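Local coordinates for ATP-dependent RNA helicase HrpB (Escherichia coli, PDB 6EUD), which hydrolyses ATP to ADP and phosphate as a DExH-box NTPase of the DEAH/RHA helicase group and binds single-stranded RNA, at residues A[241-246]-A[269-274]; A[424-429]-A[437-442]; A[625-630]-A[682-687]; A[731-736]-A[760-765]. One frame throughout, in Å; residues are numbered along the deposited sequence.

Contact 1: A[241-246]-A[269-274]; sequences SDVLLC and RKVVLA
Asp-242 O accepts the first rung of a parallel strand pairing, from Arg-269 N at 3.2 Å, just before strand 243-248 begins. The two side chains run alongside each other with carboxylate and guanidinium planes 62° apart; their charged atoms do not touch. Instead a water links them, giving a proton to Asp-242 OD2 (2.9 Å) and accepting one from Arg-269 NH1 at the in-plane edge of the guanidinium. That guanidinium is also tied to the backbone carbonyls of Leu-211, Glu-214 and Gly-216. Val-243 spreads its two methyls over one face of the sheet: CG2, beside its own backbone N, lies against Arg-269 CG and CD, while CG1, anti to that N (chi1 179°), meets Val-271 CG2 at 3.7 Å. Leu-244 N then donates to Arg-269 O at 2.9 Å, and Leu-244 O takes Val-271 N. The strands belong to a beta-alpha-beta unit, made of strand 243-248, helix 256-261 and strand 269-274, in the RecA-like C-terminal helicase domain; strand 217-221 pairs with the far edge of 269-274. Leu-245 returns to the face of Val-243, its CD2 3.7 Å from Val-271 CB, and helix 225-236 packs over this leucine through Gln-232 and Leu-235. Cys-246 turns to the other face, where SG lies 4.1 Å from Lys-270 CB and Lys-259 and Ala-260 of helix 256-261 touch the cysteine. Its N donates to Val-271 O at 2.9 Å, and its O receives Leu-273 N.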
loop_
_atom_site.group_PDB
_atom_site.type_symbol
_atom_site.label_atom_id
_atom_site.label_comp_id
_atom_site.label_asym_id
_atom_site.label_seq_id
_atom_site.Cartn_x
_atom_site.Cartn_y
_atom_site.Cartn_z
ATOM N N SER A 241 9.812 -35.460 -31.270
ATOM C CA SER A 241 11.269 -35.567 -31.182
ATOM C C SER A 241 11.951 -34.318 -31.726
ATOM O O SER A 241 13.116 -34.057 -31.420
ATOM C CB SER A 241 11.762 -36.819 -31.934
ATOM O OG SER A 241 11.268 -36.854 -33.266
ATOM N N ASP A 242 11.208 -33.549 -32.523
ATOM C CA ASP A 242 11.740 -32.342 -33.141
ATOM C C ASP A 242 11.645 -31.118 -32.213
ATOM O O ASP A 242 12.199 -30.058 -32.512
ATOM C CB ASP A 242 11.012 -32.062 -34.461
ATOM C CG ASP A 242 9.532 -31.856 -34.275
ATOM O OD1 ASP A 242 8.983 -32.372 -33.281
ATOM O OD2 ASP A 242 8.913 -31.177 -35.121
ATOM N N VAL A 243 10.954 -31.264 -31.087
ATOM C CA VAL A 243 10.742 -30.120 -30.209
ATOM C C VAL A 243 11.818 -30.028 -29.138
ATOM O O VAL A 243 11.987 -30.928 -28.318
ATOM C CB VAL A 243 9.367 -30.160 -29.523
ATOM C CG1 VAL A 243 9.216 -28.970 -28.607
ATOM C CG2 VAL A 243 8.261 -30.160 -30.553
ATOM N N LEU A 244 12.535 -28.914 -29.167
ATOM C CA LEU A 244 13.576 -28.597 -28.207
ATOM C C LEU A 244 13.048 -27.669 -27.103
ATOM O O LEU A 244 12.596 -26.553 -27.372
ATOM C CB LEU A 244 14.752 -27.957 -28.942
ATOM C CG LEU A 244 15.982 -27.519 -28.166
ATOM C CD1 LEU A 244 16.572 -28.717 -27.466
ATOM C CD2 LEU A 244 16.972 -26.927 -29.147
ATOM N N LEU A 245 13.102 -28.143 -25.861
ATOM C CA LEU A 245 12.655 -27.357 -24.720
ATOM C C LEU A 245 13.750 -26.469 -24.159
ATOM O O LEU A 245 14.834 -26.939 -23.823
ATOM C CB LEU A 245 12.122 -28.271 -23.620
ATOM C CG LEU A 245 10.861 -29.048 -23.987
ATOM C CD1 LEU A 245 10.311 -29.798 -22.774
ATOM C CD2 LEU A 245 9.803 -28.121 -24.577
ATOM N N CYS A 246 13.437 -25.184 -24.025
ATOM C CA CYS A 246 14.408 -24.180 -23.603
ATOM C C CYS A 246 13.882 -23.285 -22.511
ATOM O O CYS A 246 13.281 -22.258 -22.804
ATOM C CB CYS A 246 14.818 -23.299 -24.783
ATOM S SG CYS A 246 15.299 -24.217 -26.236
ATOM N N ARG A 269 12.143 -27.200 -33.896
ATOM C CA ARG A 269 11.418 -26.049 -33.384
ATOM C C ARG A 269 11.650 -25.987 -31.887
ATOM O O ARG A 269 11.913 -27.011 -31.273
ATOM C CB ARG A 269 9.924 -26.162 -33.704
ATOM C CG ARG A 269 9.252 -27.390 -33.084
ATOM C CD ARG A 269 7.945 -27.751 -33.769
ATOM N NE ARG A 269 7.009 -26.638 -33.789
ATOM C CZ ARG A 269 5.698 -26.780 -33.919
ATOM N NH1 ARG A 269 5.180 -27.995 -34.029
ATOM N NH2 ARG A 269 4.902 -25.714 -33.934
ATOM N N LYS A 270 11.545 -24.806 -31.292
ATOM C CA LYS A 270 11.762 -24.679 -29.853
ATOM C C LYS A 270 10.550 -24.150 -29.094
ATOM O O LYS A 270 9.772 -23.342 -29.603
ATOM C CB LYS A 270 12.972 -23.774 -29.578
ATOM C CG LYS A 270 12.746 -22.332 -29.977
ATOM C CD LYS A 270 13.953 -21.436 -29.700
ATOM C CE LYS A 270 13.606 -20.006 -30.092
ATOM N NZ LYS A 270 14.703 -19.049 -29.887
ATOM N N VAL A 271 10.399 -24.630 -27.865
ATOM C CA VAL A 271 9.492 -24.035 -26.910
ATOM C C VAL A 271 10.309 -23.302 -25.861
ATOM O O VAL A 271 11.078 -23.915 -25.133
ATOM C CB VAL A 271 8.603 -25.077 -26.223
ATOM C CG1 VAL A 271 7.730 -24.403 -25.149
ATOM C CG2 VAL A 271 7.751 -25.811 -27.258
ATOM N N VAL A 272 10.147 -21.991 -25.792
ATOM C CA VAL A 272 10.847 -21.212 -24.798
ATOM C C VAL A 272 9.904 -20.959 -23.642
ATOM O O VAL A 272 8.834 -20.379 -23.810
ATOM C CB VAL A 272 11.375 -19.882 -25.371
ATOM C CG1 VAL A 272 12.064 -19.091 -24.304
ATOM C CG2 VAL A 272 12.344 -20.149 -26.488
ATOM N N LEU A 273 10.297 -21.438 -22.469
ATOM C CA LEU A 273 9.513 -21.267 -21.262
ATOM C C LEU A 273 10.141 -20.119 -20.470
ATOM O O LEU A 273 11.260 -20.223 -19.989
ATOM C CB LEU A 273 9.469 -22.566 -20.446
ATOM C CG LEU A 273 9.057 -23.893 -21.116
ATOM C CD1 LEU A 273 10.254 -24.628 -21.740
ATOM C CD2 LEU A 273 8.308 -24.809 -20.136
ATOM N N ALA A 274 9.421 -19.015 -20.345
ATOM C CA ALA A 274 9.999 -17.810 -19.771
ATOM C C ALA A 274 9.054 -17.137 -18.795
ATOM O O ALA A 274 7.838 -17.389 -18.813
ATOM C CB ALA A 274 10.390 -16.830 -20.887
HETATM O O HOH W 1 6.399 -30.741 -33.787
#

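Contact 2: A[424-429]-A[437-442]; sequences AAMLVS and ATAAKI
Met-426 and Leu-427 make the whole of this contact from one helix, meeting Ala-439, Ala-440 and Ile-442 on the other, and no hydrogen bond crosses. The apolar contacts form two groups. Met-426 reaches over with CG anti to its backbone N (chi1 -174°) and then bends at chi3, which brings CE 3.7 Å from Ile-442 CG2; the two side chains cross at about a right angle, and SD touches the same methyl. Leu-427 uses a single branch: CD2 lies 3.6 Å from Ala-439 CB and 4.0 Å from Ala-440 CB. Side chain also meets backbone, with Met-426 CE 3.6 Å from Ala-439 O and Leu-427 CD2 3.4 Å from Ala-440 N. Replacing Met-426 with an alanine would probably open a gap beside Ile-442 CG2 and uncover the carbonyl of Ala-439. The polar term stays within one helix, Ser-429 OG donating to Met-426 O at 2.8 Å. The small Ala-439, facing the other helix, is consistent with the close approach of 8.6 Å between the segment axes, antiparallel at 166°, in a hairpin of helices 421-429 and 433-447. Helix 491-498 covers Met-426 and Ile-442 through Leu-494 and Ile-491, helix 466-479 packs on Leu-427 and Ala-440, and helix 409-417 touches Leu-427.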
loop_
_atom_site.group_PDB
_atom_site.type_symbol
_atom_site.label_atom_id
_atom_site.label_comp_id
_atom_site.label_asym_id
_atom_site.label_seq_id
_atom_site.Cartn_x
_atom_site.Cartn_y
_atom_site.Cartn_z
ATOM N N ALA A 424 18.513 0.492 8.829
ATOM C CA ALA A 424 19.190 1.751 9.131
ATOM C C ALA A 424 18.985 2.135 10.591
ATOM O O ALA A 424 19.919 2.590 11.245
ATOM C CB ALA A 424 18.689 2.867 8.222
ATOM N N ALA A 425 17.753 1.959 11.076
ATOM C CA ALA A 425 17.387 2.229 12.458
ATOM C C ALA A 425 18.238 1.382 13.408
ATOM O O ALA A 425 18.751 1.873 14.421
ATOM C CB ALA A 425 15.901 1.948 12.675
ATOM N N MET A 426 18.395 0.111 13.065
ATOM C CA MET A 426 19.201 -0.795 13.862
ATOM C C MET A 426 20.647 -0.297 13.967
ATOM O O MET A 426 21.206 -0.219 15.053
ATOM C CB MET A 426 19.147 -2.197 13.263
ATOM C CG MET A 426 19.836 -3.282 14.079
ATOM S SD MET A 426 19.538 -4.891 13.286
ATOM C CE MET A 426 20.250 -4.556 11.668
ATOM N N LEU A 427 21.233 0.061 12.834
ATOM C CA LEU A 427 22.605 0.522 12.790
ATOM C C LEU A 427 22.827 1.769 13.648
ATOM O O LEU A 427 23.778 1.831 14.431
ATOM C CB LEU A 427 23.013 0.793 11.343
ATOM C CG LEU A 427 23.350 -0.489 10.583
ATOM C CD1 LEU A 427 23.290 -0.260 9.076
ATOM C CD2 LEU A 427 24.723 -1.003 11.012
ATOM N N VAL A 428 21.925 2.739 13.498
ATOM C CA VAL A 428 22.012 4.034 14.162
ATOM C C VAL A 428 21.740 3.898 15.668
ATOM O O VAL A 428 22.171 4.717 16.459
ATOM C CB VAL A 428 21.023 5.057 13.473
ATOM C CG1 VAL A 428 20.880 6.341 14.239
ATOM C CG2 VAL A 428 21.504 5.402 12.078
ATOM N N SER A 429 21.051 2.841 16.073
ATOM C CA SER A 429 20.766 2.623 17.495
ATOM C C SER A 429 21.943 1.957 18.245
ATOM O O SER A 429 21.935 1.871 19.477
ATOM C CB SER A 429 19.492 1.775 17.662
ATOM O OG SER A 429 19.718 0.404 17.343
ATOM N N ALA A 437 29.356 -2.927 14.658
ATOM C CA ALA A 437 29.816 -4.030 13.813
ATOM C C ALA A 437 28.804 -5.190 13.826
ATOM O O ALA A 437 28.575 -5.845 12.810
ATOM C CB ALA A 437 31.185 -4.518 14.263
ATOM N N THR A 438 28.194 -5.430 14.982
ATOM C CA THR A 438 27.163 -6.454 15.085
ATOM C C THR A 438 25.957 -6.099 14.202
ATOM O O THR A 438 25.482 -6.928 13.416
ATOM C CB THR A 438 26.709 -6.648 16.548
ATOM O OG1 THR A 438 27.852 -6.934 17.374
ATOM C CG2 THR A 438 25.708 -7.786 16.645
ATOM N N ALA A 439 25.473 -4.868 14.335
ATOM C CA ALA A 439 24.360 -4.387 13.524
ATOM C C ALA A 439 24.651 -4.479 12.017
ATOM O O ALA A 439 23.768 -4.822 11.237
ATOM C CB ALA A 439 23.996 -2.931 13.912
ATOM N N ALA A 440 25.885 -4.195 11.610
ATOM C CA ALA A 440 26.234 -4.126 10.189
ATOM C C ALA A 440 26.184 -5.503 9.548
ATOM O O ALA A 440 25.737 -5.663 8.400
ATOM C CB ALA A 440 27.623 -3.505 10.005
ATOM N N LYS A 441 26.666 -6.491 10.288
ATOM C CA LYS A 441 26.634 -7.864 9.824
ATOM C C LYS A 441 25.193 -8.372 9.738
ATOM O O LYS A 441 24.792 -8.966 8.727
ATOM C CB LYS A 441 27.456 -8.767 10.745
ATOM C CG LYS A 441 27.356 -10.230 10.356
ATOM C CD LYS A 441 28.695 -10.923 10.380
ATOM C CE LYS A 441 28.589 -12.218 9.610
ATOM N NZ LYS A 441 29.868 -12.967 9.638
ATOM N N ILE A 442 24.416 -8.133 10.791
ATOM C CA ILE A 442 23.001 -8.514 10.770
ATOM C C ILE A 442 22.312 -7.918 9.551
ATOM O O ILE A 442 21.535 -8.588 8.866
ATOM C CB ILE A 442 22.260 -8.058 12.035
ATOM C CG1 ILE A 442 22.739 -8.866 13.249
ATOM C CG2 ILE A 442 20.748 -8.210 11.855
ATOM C CD1 ILE A 442 22.335 -10.349 13.213
#

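Contact 3: A[625-630]-A[682-687]; sequences SVLNWT and KSLDIY
Ile-686 sets CG2 anti to its backbone N and CG1 anti to its carbonyl carbon (chi1 -66°), and this fork, with CD1 turned at chi2, sends CG2 to Trp-629 and CD1 to Leu-627. CG2 sits over a face of the indole, 3.7 Å from the centroid of the six-membered ring and 10° off its normal, a CH-pi contact. CD1 lies 3.8 Å from Leu-627 CB. Trp-629 NE1 is held by Leu-624 O, which helps fix the turn of the ring; an alanine here would probably leave Ile-686 CG2 without its aromatic cover and Leu-624 O without this donor. Lys-682 bends at chi2 (-72°) and extends along the backbone of 625-627, bringing NZ to Leu-627 O at 3.0 Å, from above the carbonyl plane, with a weak bond to Ser-625 O. A water joins NZ to Asn-628 OD1. Three more waters bridge the segments: one links Asn-628 N to Leu-684 O, another accepts from Asn-628 ND2 within reach of the carbonyls of Leu-684 and Lys-682, and the third links Ile-686 N to Asn-628 O. Here the loop between helices 608-622 and 631-646 meets the N-terminal end of helix 686-692, Thr-630 and Asp-685 being the side-chain N-caps of 631-646 and 686-692.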
loop_
_atom_site.group_PDB
_atom_site.type_symbol
_atom_site.label_atom_id
_atom_site.label_comp_id
_atom_site.label_asym_id
_atom_site.label_seq_id
_atom_site.Cartn_x
_atom_site.Cartn_y
_atom_site.Cartn_z
ATOM N N SER A 625 -23.051 -0.108 26.462
ATOM C CA SER A 625 -24.234 -0.509 27.195
ATOM C C SER A 625 -24.116 -0.451 28.727
ATOM O O SER A 625 -25.137 -0.416 29.406
ATOM C CB SER A 625 -24.606 -1.927 26.760
ATOM O OG SER A 625 -25.193 -2.679 27.803
ATOM N N VAL A 626 -22.900 -0.463 29.281
ATOM C CA VAL A 626 -22.770 -0.413 30.748
ATOM C C VAL A 626 -22.956 1.000 31.292
ATOM O O VAL A 626 -23.087 1.186 32.495
ATOM C CB VAL A 626 -21.400 -0.951 31.268
ATOM C CG1 VAL A 626 -21.304 -2.471 31.102
ATOM C CG2 VAL A 626 -20.224 -0.222 30.616
ATOM N N LEU A 627 -22.958 1.984 30.403
ATOM C CA LEU A 627 -23.236 3.361 30.782
ATOM C C LEU A 627 -24.741 3.579 30.843
ATOM O O LEU A 627 -25.520 2.731 30.377
ATOM C CB LEU A 627 -22.595 4.324 29.789
ATOM C CG LEU A 627 -21.085 4.105 29.731
ATOM C CD1 LEU A 627 -20.474 4.968 28.666
ATOM C CD2 LEU A 627 -20.480 4.374 31.111
ATOM N N ASN A 628 -25.150 4.702 31.433
ATOM C CA ASN A 628 -26.576 5.020 31.529
ATOM C C ASN A 628 -27.079 5.839 30.348
ATOM O O ASN A 628 -26.978 7.072 30.336
ATOM C CB ASN A 628 -26.885 5.770 32.819
ATOM C CG ASN A 628 -28.361 5.988 33.008
ATOM O OD1 ASN A 628 -29.174 5.221 32.494
ATOM N ND2 ASN A 628 -28.725 7.032 33.750
ATOM N N TRP A 629 -27.635 5.148 29.363
ATOM C CA TRP A 629 -28.137 5.804 28.168
ATOM C C TRP A 629 -29.606 6.173 28.306
ATOM O O TRP A 629 -30.483 5.394 27.937
ATOM C CB TRP A 629 -27.914 4.899 26.958
ATOM C CG TRP A 629 -26.477 4.854 26.599
ATOM C CD1 TRP A 629 -25.545 3.965 27.048
ATOM C CD2 TRP A 629 -25.783 5.783 25.757
ATOM N NE1 TRP A 629 -24.313 4.276 26.517
ATOM C CE2 TRP A 629 -24.434 5.390 25.725
ATOM C CE3 TRP A 629 -26.178 6.907 25.023
ATOM C CZ2 TRP A 629 -23.467 6.079 24.974
ATOM C CZ3 TRP A 629 -25.219 7.601 24.277
ATOM C CH2 TRP A 629 -23.878 7.183 24.262
ATOM N N THR A 630 -29.873 7.359 28.854
ATOM C CA THR A 630 -31.243 7.873 28.948
ATOM C C THR A 630 -31.775 8.171 27.549
ATOM O O THR A 630 -30.981 8.340 26.610
ATOM C CB THR A 630 -31.326 9.163 29.786
ATOM O OG1 THR A 630 -30.467 10.152 29.206
ATOM C CG2 THR A 630 -30.901 8.912 31.206
ATOM N N LYS A 682 -22.910 3.859 36.104
ATOM C CA LYS A 682 -24.273 4.185 35.682
ATOM C C LYS A 682 -24.680 5.595 36.120
ATOM O O LYS A 682 -25.693 6.099 35.693
ATOM C CB LYS A 682 -25.280 3.169 36.236
ATOM C CG LYS A 682 -25.342 1.832 35.510
ATOM C CD LYS A 682 -26.011 1.967 34.145
ATOM C CE LYS A 682 -26.294 0.607 33.509
ATOM N NZ LYS A 682 -26.884 0.720 32.144
ATOM N N SER A 683 -23.879 6.227 36.967
ATOM C CA SER A 683 -24.176 7.565 37.483
ATOM C C SER A 683 -23.633 8.700 36.595
ATOM O O SER A 683 -24.023 9.862 36.737
ATOM C CB SER A 683 -23.599 7.706 38.894
ATOM O OG SER A 683 -23.985 6.606 39.699
ATOM N N LEU A 684 -22.705 8.364 35.707
ATOM C CA LEU A 684 -22.131 9.351 34.799
ATOM C C LEU A 684 -23.202 9.958 33.915
ATOM O O LEU A 684 -24.016 9.236 33.349
ATOM C CB LEU A 684 -21.046 8.718 33.939
ATOM C CG LEU A 684 -19.857 8.188 34.727
ATOM C CD1 LEU A 684 -19.008 7.292 33.847
ATOM C CD2 LEU A 684 -19.039 9.343 35.294
ATOM N N ASP A 685 -23.189 11.284 33.806
ATOM C CA ASP A 685 -24.154 12.025 33.002
ATOM C C ASP A 685 -23.739 11.988 31.554
ATOM O O ASP A 685 -22.975 12.846 31.078
ATOM C CB ASP A 685 -24.284 13.470 33.490
ATOM C CG ASP A 685 -25.517 14.165 32.939
ATOM O OD1 ASP A 685 -25.956 13.840 31.816
ATOM O OD2 ASP A 685 -26.051 15.049 33.625
ATOM N N ILE A 686 -24.253 10.984 30.852
ATOM C CA ILE A 686 -23.835 10.693 29.490
ATOM C C ILE A 686 -24.195 11.811 28.536
ATOM O O ILE A 686 -23.430 12.108 27.617
ATOM C CB ILE A 686 -24.454 9.353 29.007
ATOM C CG1 ILE A 686 -23.882 8.183 29.836
ATOM C CG2 ILE A 686 -24.238 9.135 27.511
ATOM C CD1 ILE A 686 -22.375 8.090 29.809
ATOM N N TYR A 687 -25.356 12.427 28.766
ATOM C CA TYR A 687 -25.838 13.554 27.967
ATOM C C TYR A 687 -24.897 14.733 28.070
ATOM O O TYR A 687 -24.559 15.351 27.073
ATOM C CB TYR A 687 -27.230 13.992 28.423
ATOM C CG TYR A 687 -27.697 15.311 27.831
ATOM C CD1 TYR A 687 -27.462 16.533 28.488
ATOM C CD2 TYR A 687 -28.390 15.342 26.627
ATOM C CE1 TYR A 687 -27.893 17.755 27.936
ATOM C CE2 TYR A 687 -28.838 16.536 26.085
ATOM C CZ TYR A 687 -28.588 17.743 26.740
ATOM O OH TYR A 687 -29.028 18.919 26.179
HETATM O O HOH W 2 -26.706 9.405 31.714
HETATM O O HOH W 3 -29.426 2.205 31.955
HETATM O O HOH W 4 -26.709 8.950 34.439
HETATM O O HOH W 5 -23.424 6.704 32.578
#

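Contact 4: A[731-736]-A[760-765]; sequences AVRMQE and PAQRPL
Met-734 and Leu-765 form the close apolar part of this contact, crossing at about a right angle with Met-734 CE 3.8 Å from Leu-765 CD1. The methionine starts with CG anti to its backbone N (chi1 -178°) and bends at chi3 to present that methyl. Val-782 of helix 779-789 touches both residues, and Phe-774, Trp-775 and Trp-795 surround Met-734 further. Nearby, the end of the Gln-735 amide lies across the ring of Pro-760, the atom modelled as OE1 being 3.3 Å from CG; which end is O and which is N is doubtful, because NE2 faces Arg-733 NH1. Trp-795 packs on both residues. The segments belong to a mixed sheet in the HrpB C-terminal region, yet they do not pair: strand 751-758 lies between them, parallel to 729-733 and antiparallel to 764-768. Toward solvent the fit is looser. Arg-733 CD comes no nearer than 4.2 Å to Pro-760 O. The guanidinium turns back to its own segment, where NH2 forms a long salt bridge with Glu-736 OE1. Glu-736 OE2 is bonded to Thr-714 and Ser-716. Out here a water spans the segments, donating to Ala-731 O at 3.0 Å and to Gln-762 OE1 at 3.1 Å.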
loop_
_atom_site.group_PDB
_atom_site.type_symbol
_atom_site.label_atom_id
_atom_site.label_comp_id
_atom_site.label_asym_id
_atom_site.label_seq_id
_atom_site.Cartn_x
_atom_site.Cartn_y
_atom_site.Cartn_z
ATOM N N ALA A 731 -45.060 14.094 16.705
ATOM C CA ALA A 731 -46.401 13.612 17.007
ATOM C C ALA A 731 -47.190 14.717 17.677
ATOM O O ALA A 731 -46.867 15.128 18.790
ATOM C CB ALA A 731 -46.340 12.387 17.880
ATOM N N VAL A 732 -48.216 15.211 16.993
ATOM C CA VAL A 732 -48.941 16.392 17.467
ATOM C C VAL A 732 -50.420 16.317 17.114
ATOM O O VAL A 732 -50.778 15.882 16.022
ATOM C CB VAL A 732 -48.347 17.705 16.869
ATOM C CG1 VAL A 732 -48.387 17.670 15.347
ATOM C CG2 VAL A 732 -49.084 18.922 17.381
ATOM N N ARG A 733 -51.284 16.738 18.029
ATOM C CA ARG A 733 -52.706 16.811 17.707
ATOM C C ARG A 733 -52.919 17.807 16.568
ATOM O O ARG A 733 -52.414 18.927 16.595
ATOM C CB ARG A 733 -53.526 17.204 18.934
ATOM C CG ARG A 733 -53.473 16.187 20.060
ATOM C CD ARG A 733 -54.182 16.702 21.302
ATOM N NE ARG A 733 -53.545 17.914 21.799
ATOM C CZ ARG A 733 -54.029 18.671 22.777
ATOM N NH1 ARG A 733 -55.165 18.339 23.381
ATOM N NH2 ARG A 733 -53.369 19.755 23.155
ATOM N N MET A 734 -53.646 17.367 15.552
ATOM C CA MET A 734 -53.921 18.169 14.370
ATOM C C MET A 734 -54.451 19.546 14.733
ATOM O O MET A 734 -54.042 20.545 14.153
ATOM C CB MET A 734 -54.922 17.446 13.477
ATOM C CG MET A 734 -55.252 18.176 12.187
ATOM S SD MET A 734 -56.398 17.251 11.141
ATOM C CE MET A 734 -57.885 17.236 12.137
ATOM N N GLN A 735 -55.340 19.594 15.717
ATOM C CA GLN A 735 -55.970 20.850 16.131
ATOM C C GLN A 735 -54.924 21.929 16.498
ATOM O O GLN A 735 -55.170 23.130 16.328
ATOM C CB GLN A 735 -56.930 20.590 17.311
ATOM C CG GLN A 735 -56.227 20.185 18.598
ATOM C CD GLN A 735 -56.926 19.076 19.363
ATOM O OE1 GLN A 735 -57.745 18.346 18.815
ATOM N NE2 GLN A 735 -56.584 18.932 20.634
ATOM N N GLU A 736 -53.756 21.492 16.971
ATOM C CA GLU A 736 -52.720 22.415 17.414
ATOM C C GLU A 736 -51.945 23.029 16.247
ATOM O O GLU A 736 -51.248 24.021 16.410
ATOM C CB GLU A 736 -51.750 21.711 18.366
ATOM C CG GLU A 736 -52.363 21.311 19.709
ATOM C CD GLU A 736 -51.353 21.354 20.857
ATOM O OE1 GLU A 736 -50.614 20.360 21.081
ATOM O OE2 GLU A 736 -51.294 22.400 21.535
ATOM N N PRO A 760 -57.967 14.479 19.045
ATOM C CA PRO A 760 -57.992 14.835 20.470
ATOM C C PRO A 760 -57.632 13.701 21.400
ATOM O O PRO A 760 -57.121 13.947 22.487
ATOM C CB PRO A 760 -59.445 15.231 20.694
ATOM C CG PRO A 760 -59.845 15.833 19.407
ATOM C CD PRO A 760 -59.159 15.007 18.354
ATOM N N ALA A 761 -57.912 12.475 20.967
ATOM C CA ALA A 761 -57.632 11.284 21.755
ATOM C C ALA A 761 -56.269 10.686 21.377
ATOM O O ALA A 761 -55.995 9.542 21.739
ATOM C CB ALA A 761 -58.736 10.247 21.593
ATOM N N GLN A 762 -55.434 11.462 20.668
ATOM C CA GLN A 762 -54.015 11.149 20.511
ATOM C C GLN A 762 -53.852 9.914 19.645
ATOM O O GLN A 762 -52.820 9.249 19.651
ATOM C CB GLN A 762 -53.393 11.057 21.913
ATOM C CG GLN A 762 -52.864 12.413 22.403
ATOM C CD GLN A 762 -51.315 12.472 22.386
ATOM O OE1 GLN A 762 -50.680 13.379 21.753
ATOM N NE2 GLN A 762 -50.742 11.695 23.348
ATOM N N ARG A 763 -54.865 9.765 18.792
ATOM C CA ARG A 763 -55.034 8.751 17.752
ATOM C C ARG A 763 -54.603 9.326 16.387
ATOM O O ARG A 763 -55.127 10.358 15.965
ATOM C CB ARG A 763 -56.509 8.312 17.705
ATOM C CG ARG A 763 -56.888 7.254 16.675
ATOM C CD ARG A 763 -58.406 6.980 16.712
ATOM N NE ARG A 763 -59.244 8.112 16.266
ATOM C CZ ARG A 763 -59.979 8.906 17.056
ATOM N NH1 ARG A 763 -60.708 9.885 16.527
ATOM N NH2 ARG A 763 -60.005 8.729 18.370
ATOM N N PRO A 764 -53.644 8.665 15.707
ATOM C CA PRO A 764 -53.050 9.036 14.407
ATOM C C PRO A 764 -54.072 9.178 13.276
ATOM O O PRO A 764 -54.677 8.194 12.851
ATOM C CB PRO A 764 -52.081 7.881 14.117
ATOM C CG PRO A 764 -52.523 6.771 15.002
ATOM C CD PRO A 764 -53.075 7.412 16.225
ATOM N N LEU A 765 -54.244 10.414 12.812
ATOM C CA LEU A 765 -55.141 10.751 11.721
ATOM C C LEU A 765 -54.429 10.744 10.364
ATOM O O LEU A 765 -54.983 10.297 9.367
ATOM C CB LEU A 765 -55.762 12.123 11.961
ATOM C CG LEU A 765 -56.625 12.276 13.211
ATOM C CD1 LEU A 765 -57.156 13.706 13.334
ATOM C CD2 LEU A 765 -57.771 11.268 13.203
HETATM O O HOH W 6 -48.545 15.535 21.218
#

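The four contacts follow one another along the chain, each closing before the next opens, and none touches another. Contact 1, in the C-terminal helicase domain, and contact 2, in the helical region after it, have centres about 48 Å apart. Contacts 3 and 4 lie on the other side of the chain's centre from contact 1, their centres about 76 Å and 89 Å from it. They are nearer each other, at about 33 Å between centres and about 18 Å between nearest atoms. All four lie away from the predicted ATP-binding loop, residues 30-37, and from the DEFH box at 126-129, so none forms part of the nucleotide site.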